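Side-chain contacts in RmpA (Streptococcus mutans, PDB 3BJV), which probably serves as the cytoplasmic IIA component of an ascorbate-specific phosphotransferase system, passing on phosphate for the uptake and phosphorylation of ascorbate: residues T86-F91 against E96-L101; D21-V26 against S50-G55. All blocks are in the same frame, centred on the assembly; numbering follows the deposited sequence.

Both contacts belong to the single EIIA type 2 domain, their centres about 12 Å apart. Interaction 2 comes first along the chain and joins the start of helix 22-36 to the end of helix 42-54; interaction 1 follows and pairs the short strand 88-90 with the start of strand 96-104 in the mixed sheet, as a beta hairpin. Helix 22-36 links the two. Val89 CG2 lies 3.8 Å from Ala25 CB, Phe91 CZ packs on Val26 CG2, and the rings of Phe91 and Trp22 meet. The hairpin is thus tied into the helical layer beside the sheet, as befits an alpha/beta three-layer sandwich, and the first turn of helix 22-36 touches both the hairpin and helix 42-54.

Interaction 1: T86-F91 against E96-L101; sequences TEPVTF and EVQVLL
Glu96 crosses Pro88 and Thr90 with an extended side chain: its CG passes 3.8 Å from Thr90 OG1, and OE1 ends near CB and CG of the proline. Its backbone CA also makes a CA-H...O contact to Val89 O. Next comes Val97, which forms the antiparallel hydrogen-bonded pair with Val89. Val97 N reaches Val89 O over 2.9 Å, while Val89 N returns to Val97 O at 2.9 Å with an angle of 158° at the hydrogen. Pro88 CA adds a 3.1 Å CA-H...O contact to the same Val97 O. With CG1 anti to the backbone N (chi1 175°), Val97 turns CG2 to the Phe91 ring, 3.6 Å from CD1, in an oblique approach. At Gln98, where the chain turns a corner, the extended side chain lies alongside Pro88, pointing the same way, with CD 3.7 Å from Pro88 CD. Beyond it, Leu100 brings CD2 to the edge of the Phe91 ring, 4.3 Å from CZ. The apolar side of this hairpin faces helix 22-36, where Leu100 rests on Ala25 and Ser29; Leu100 also touches Leu85 of strand 79-85, and Gln98 meets Val133 of helix 128-133.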
loop_
_atom_site.group_PDB
_atom_site.type_symbol
_atom_site.label_atom_id
_atom_site.label_comp_id
_atom_site.label_asym_id
_atom_site.label_seq_id
_atom_site.Cartn_x
_atom_site.Cartn_y
_atom_site.Cartn_z
ATOM N N THR A 86 -4.948 22.018 -12.695
ATOM C CA THR A 86 -6.132 22.547 -13.362
ATOM C C THR A 86 -6.548 21.686 -14.568
ATOM O O THR A 86 -7.732 21.655 -14.942
ATOM C CB THR A 86 -5.945 24.013 -13.747
ATOM O OG1 THR A 86 -4.734 24.157 -14.503
ATOM C CG2 THR A 86 -5.880 24.911 -12.448
ATOM N N GLU A 87 -5.573 20.981 -15.153
ATOM C CA GLU A 87 -5.788 19.977 -16.180
ATOM C C GLU A 87 -4.934 18.793 -15.824
ATOM O O GLU A 87 -3.867 18.982 -15.272
ATOM C CB GLU A 87 -5.265 20.504 -17.486
ATOM C CG GLU A 87 -6.164 21.542 -18.008
ATOM C CD GLU A 87 -5.408 22.613 -18.713
ATOM O OE1 GLU A 87 -4.682 22.248 -19.693
ATOM O OE2 GLU A 87 -5.556 23.801 -18.251
ATOM N N PRO A 88 -5.397 17.572 -16.137
ATOM C CA PRO A 88 -4.559 16.382 -16.042
ATOM C C PRO A 88 -3.272 16.446 -16.858
ATOM O O PRO A 88 -3.189 17.226 -17.796
ATOM C CB PRO A 88 -5.479 15.251 -16.556
ATOM C CG PRO A 88 -6.656 15.955 -17.200
ATOM C CD PRO A 88 -6.788 17.247 -16.494
ATOM N N VAL A 89 -2.254 15.693 -16.436
ATOM C CA VAL A 89 -1.029 15.480 -17.192
ATOM C C VAL A 89 -1.000 13.987 -17.435
ATOM O O VAL A 89 -1.571 13.239 -16.633
ATOM C CB VAL A 89 0.306 15.897 -16.403
ATOM C CG1 VAL A 89 0.463 17.379 -16.340
ATOM C CG2 VAL A 89 0.360 15.298 -14.994
ATOM N N THR A 90 -0.327 13.551 -18.504
ATOM C CA THR A 90 -0.219 12.143 -18.848
ATOM C C THR A 90 1.136 11.600 -18.417
ATOM O O THR A 90 2.164 12.155 -18.778
ATOM C CB THR A 90 -0.424 11.923 -20.351
ATOM O OG1 THR A 90 -1.604 12.625 -20.793
ATOM C CG2 THR A 90 -0.611 10.454 -20.647
ATOM N N PHE A 91 1.148 10.566 -17.596
ATOM C CA PHE A 91 2.413 9.885 -17.246
ATOM C C PHE A 91 2.889 8.901 -18.339
ATOM O O PHE A 91 2.163 8.646 -19.299
ATOM C CB PHE A 91 2.302 9.192 -15.877
ATOM C CG PHE A 91 2.578 10.112 -14.717
ATOM C CD1 PHE A 91 1.693 11.149 -14.396
ATOM C CD2 PHE A 91 3.748 9.979 -13.973
ATOM C CE1 PHE A 91 1.968 12.026 -13.314
ATOM C CE2 PHE A 91 4.021 10.825 -12.897
ATOM C CZ PHE A 91 3.135 11.857 -12.565
ATOM N N GLU A 96 -3.480 9.188 -16.886
ATOM C CA GLU A 96 -3.749 10.596 -16.588
ATOM C C GLU A 96 -3.835 10.898 -15.084
ATOM O O GLU A 96 -4.347 10.072 -14.318
ATOM C CB GLU A 96 -4.963 11.077 -17.341
ATOM C CG GLU A 96 -4.597 11.483 -18.772
ATOM C CD GLU A 96 -5.800 12.004 -19.549
ATOM O OE1 GLU A 96 -5.838 13.226 -19.891
ATOM O OE2 GLU A 96 -6.718 11.196 -19.781
ATOM N N VAL A 97 -3.280 12.042 -14.674
ATOM C CA VAL A 97 -3.219 12.432 -13.260
ATOM C C VAL A 97 -3.622 13.849 -13.095
ATOM O O VAL A 97 -3.176 14.707 -13.845
ATOM C CB VAL A 97 -1.781 12.248 -12.610
ATOM C CG1 VAL A 97 -1.753 12.781 -11.209
ATOM C CG2 VAL A 97 -1.390 10.742 -12.641
ATOM N N GLN A 98 -4.468 14.089 -12.100
ATOM C CA GLN A 98 -4.836 15.436 -11.719
ATOM C C GLN A 98 -4.562 15.802 -10.252
ATOM O O GLN A 98 -4.540 16.961 -9.900
ATOM C CB GLN A 98 -6.283 15.708 -12.072
ATOM C CG GLN A 98 -6.475 17.189 -12.274
ATOM C CD GLN A 98 -7.797 17.536 -12.927
ATOM O OE1 GLN A 98 -8.047 18.705 -13.242
ATOM N NE2 GLN A 98 -8.642 16.513 -13.162
ATOM N N VAL A 99 -4.383 14.796 -9.390
ATOM C CA VAL A 99 -4.100 15.038 -7.965
ATOM C C VAL A 99 -2.810 14.323 -7.569
ATOM O O VAL A 99 -2.653 13.134 -7.851
ATOM C CB VAL A 99 -5.256 14.601 -7.030
ATOM C CG1 VAL A 99 -5.006 15.070 -5.606
ATOM C CG2 VAL A 99 -6.611 15.115 -7.538
ATOM N N LEU A 100 -1.893 15.048 -6.919
ATOM C CA LEU A 100 -0.636 14.441 -6.482
ATOM C C LEU A 100 -0.436 14.559 -4.972
ATOM O O LEU A 100 -0.490 15.647 -4.397
ATOM C CB LEU A 100 0.587 14.950 -7.278
ATOM C CG LEU A 100 0.451 14.828 -8.775
ATOM C CD1 LEU A 100 0.153 16.198 -9.364
ATOM C CD2 LEU A 100 1.741 14.304 -9.341
ATOM N N LEU A 101 -0.272 13.410 -4.338
ATOM C CA LEU A 101 0.005 13.354 -2.938
ATOM C C LEU A 101 1.402 12.707 -2.753
ATOM O O LEU A 101 1.539 11.481 -2.805
ATOM C CB LEU A 101 -1.111 12.613 -2.203
ATOM C CG LEU A 101 -1.399 13.008 -0.744
ATOM C CD1 LEU A 101 -2.786 12.449 -0.313
ATOM C CD2 LEU A 101 -0.291 12.476 0.176
#

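Interaction 2: D21-V26 against S50-G55; sequences DWKEAV and STESYG
Trp22 and Thr51 supply the apolar part of this contact, approaching from opposite directions. The methyl CG2 of Thr51 lies 3.4 Å from both CZ3 and CH2 of the indole, meeting the ring obliquely. Lys23 CG lies over the centre of one indole face. The polar end of Thr51 is engaged within its own helix and beyond: OG1 is hydrogen-bonded with Ile47 O and Tyr58 OH. Charge pairing is the second component. On the solvent-exposed side, Lys23 crosses Glu52 at about a right angle, with NZ 3.3 Å from Glu52 OE2 in a salt bridge; CE comes closer to OE2 than NZ does, so the placing of the lysine end is uncertain. The same oxygen sits at the indole edge, 3.8 Å from Trp22 CZ2, with ring and carboxylate planes 60° apart. In helix capping, Asp21, the N-cap residue, accepts a nearly straight bond from Glu24 N to OD1 (2.8 Å, 175°). The N-terminal turn of helix 22-36 thus meets the C-terminal turn of helix 42-54, nearer antiparallel than parallel (141°). The axes of segments 22-26 and 50-54 come no closer than 12.6 Å, so Trp22, Lys23 and Glu52 span most of the gap, while Tyr54 makes a cation-pi contact with Lys109 of the second subunit.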
loop_
_atom_site.group_PDB
_atom_site.type_symbol
_atom_site.label_atom_id
_atom_site.label_comp_id
_atom_site.label_asym_id
_atom_site.label_seq_id
_atom_site.Cartn_x
_atom_site.Cartn_y
_atom_site.Cartn_z
ATOM N N ASP A 21 3.680 18.985 -17.902
ATOM C CA ASP A 21 3.983 17.566 -18.109
ATOM C C ASP A 21 4.157 16.876 -16.780
ATOM O O ASP A 21 4.044 17.513 -15.707
ATOM C CB ASP A 21 5.242 17.412 -19.014
ATOM C CG ASP A 21 6.486 17.998 -18.378
ATOM O OD1 ASP A 21 6.678 17.904 -17.147
ATOM O OD2 ASP A 21 7.301 18.572 -19.088
ATOM N N TRP A 22 4.456 15.593 -16.846
ATOM C CA TRP A 22 4.562 14.793 -15.669
ATOM C C TRP A 22 5.734 15.162 -14.754
ATOM O O TRP A 22 5.601 15.072 -13.504
ATOM C CB TRP A 22 4.526 13.304 -16.002
ATOM C CG TRP A 22 5.772 12.716 -16.590
ATOM C CD1 TRP A 22 6.035 12.520 -17.919
ATOM C CD2 TRP A 22 6.944 12.238 -15.869
ATOM N NE1 TRP A 22 7.290 11.973 -18.071
ATOM C CE2 TRP A 22 7.867 11.776 -16.845
ATOM C CE3 TRP A 22 7.292 12.151 -14.501
ATOM C CZ2 TRP A 22 9.114 11.204 -16.503
ATOM C CZ3 TRP A 22 8.536 11.613 -14.166
ATOM C CH2 TRP A 22 9.452 11.171 -15.181
ATOM N N LYS A 23 6.848 15.605 -15.347
ATOM C CA LYS A 23 8.061 15.923 -14.568
ATOM C C LYS A 23 7.821 17.194 -13.770
ATOM O O LYS A 23 8.250 17.282 -12.636
ATOM C CB LYS A 23 9.292 16.118 -15.453
ATOM C CG LYS A 23 9.665 14.904 -16.315
ATOM C CD LYS A 23 11.074 15.033 -16.832
ATOM C CE LYS A 23 11.526 13.783 -17.608
ATOM N NZ LYS A 23 11.411 14.021 -19.093
ATOM N N GLU A 24 7.141 18.156 -14.386
ATOM C CA GLU A 24 6.709 19.347 -13.696
ATOM C C GLU A 24 5.699 19.062 -12.581
ATOM O O GLU A 24 5.808 19.609 -11.487
ATOM C CB GLU A 24 6.125 20.398 -14.617
ATOM C CG GLU A 24 5.541 21.528 -13.772
ATOM C CD GLU A 24 5.827 22.895 -14.330
ATOM O OE1 GLU A 24 5.367 23.159 -15.481
ATOM O OE2 GLU A 24 6.512 23.688 -13.598
ATOM N N ALA A 25 4.726 18.217 -12.862
ATOM C CA ALA A 25 3.703 17.846 -11.875
ATOM C C ALA A 25 4.418 17.272 -10.637
ATOM O O ALA A 25 4.152 17.638 -9.508
ATOM C CB ALA A 25 2.738 16.834 -12.503
ATOM N N VAL A 26 5.370 16.392 -10.897
ATOM C CA VAL A 26 6.168 15.776 -9.854
ATOM C C VAL A 26 6.998 16.822 -9.104
ATOM O O VAL A 26 7.025 16.813 -7.893
ATOM C CB VAL A 26 7.022 14.605 -10.418
ATOM C CG1 VAL A 26 8.053 14.127 -9.393
ATOM C CG2 VAL A 26 6.099 13.489 -10.812
ATOM N N SER A 50 13.873 7.292 -10.982
ATOM C CA SER A 50 13.128 6.032 -10.790
ATOM C C SER A 50 11.968 5.866 -11.740
ATOM O O SER A 50 11.707 4.787 -12.225
ATOM C CB SER A 50 12.635 5.902 -9.366
ATOM O OG SER A 50 13.764 5.768 -8.522
ATOM N N THR A 51 11.267 6.943 -12.009
ATOM C CA THR A 51 10.153 6.941 -12.911
ATOM C C THR A 51 10.611 6.628 -14.341
ATOM O O THR A 51 9.972 5.782 -15.010
ATOM C CB THR A 51 9.425 8.287 -12.880
ATOM O OG1 THR A 51 8.943 8.504 -11.557
ATOM C CG2 THR A 51 8.289 8.271 -13.780
ATOM N N GLU A 52 11.671 7.327 -14.802
ATOM C CA GLU A 52 12.223 7.148 -16.142
ATOM C C GLU A 52 12.681 5.710 -16.309
ATOM O O GLU A 52 12.336 5.070 -17.324
ATOM C CB GLU A 52 13.417 8.060 -16.405
ATOM C CG GLU A 52 13.061 9.519 -16.576
ATOM C CD GLU A 52 12.657 9.840 -17.975
ATOM O OE1 GLU A 52 12.544 8.909 -18.816
ATOM O OE2 GLU A 52 12.462 11.039 -18.248
ATOM N N SER A 53 13.436 5.200 -15.319
ATOM C CA SER A 53 13.911 3.796 -15.379
ATOM C C SER A 53 12.893 2.697 -15.155
ATOM O O SER A 53 13.095 1.574 -15.592
ATOM C CB SER A 53 15.053 3.576 -14.408
ATOM O OG SER A 53 15.910 4.688 -14.514
ATOM N N TYR A 54 11.812 2.968 -14.439
ATOM C CA TYR A 54 10.927 1.860 -14.056
ATOM C C TYR A 54 9.511 2.034 -14.545
ATOM O O TYR A 54 8.752 1.093 -14.509
ATOM C CB TYR A 54 10.919 1.673 -12.536
ATOM C CG TYR A 54 12.125 0.942 -11.977
ATOM C CD1 TYR A 54 12.136 -0.454 -11.938
ATOM C CD2 TYR A 54 13.239 1.636 -11.458
ATOM C CE1 TYR A 54 13.233 -1.158 -11.425
ATOM C CE2 TYR A 54 14.346 0.951 -10.952
ATOM C CZ TYR A 54 14.321 -0.460 -10.940
ATOM O OH TYR A 54 15.356 -1.226 -10.447
ATOM N N GLY A 55 9.157 3.227 -15.012
ATOM C CA GLY A 55 7.752 3.621 -15.161
ATOM C C GLY A 55 7.157 4.123 -13.836
ATOM O O GLY A 55 7.733 3.941 -12.777
#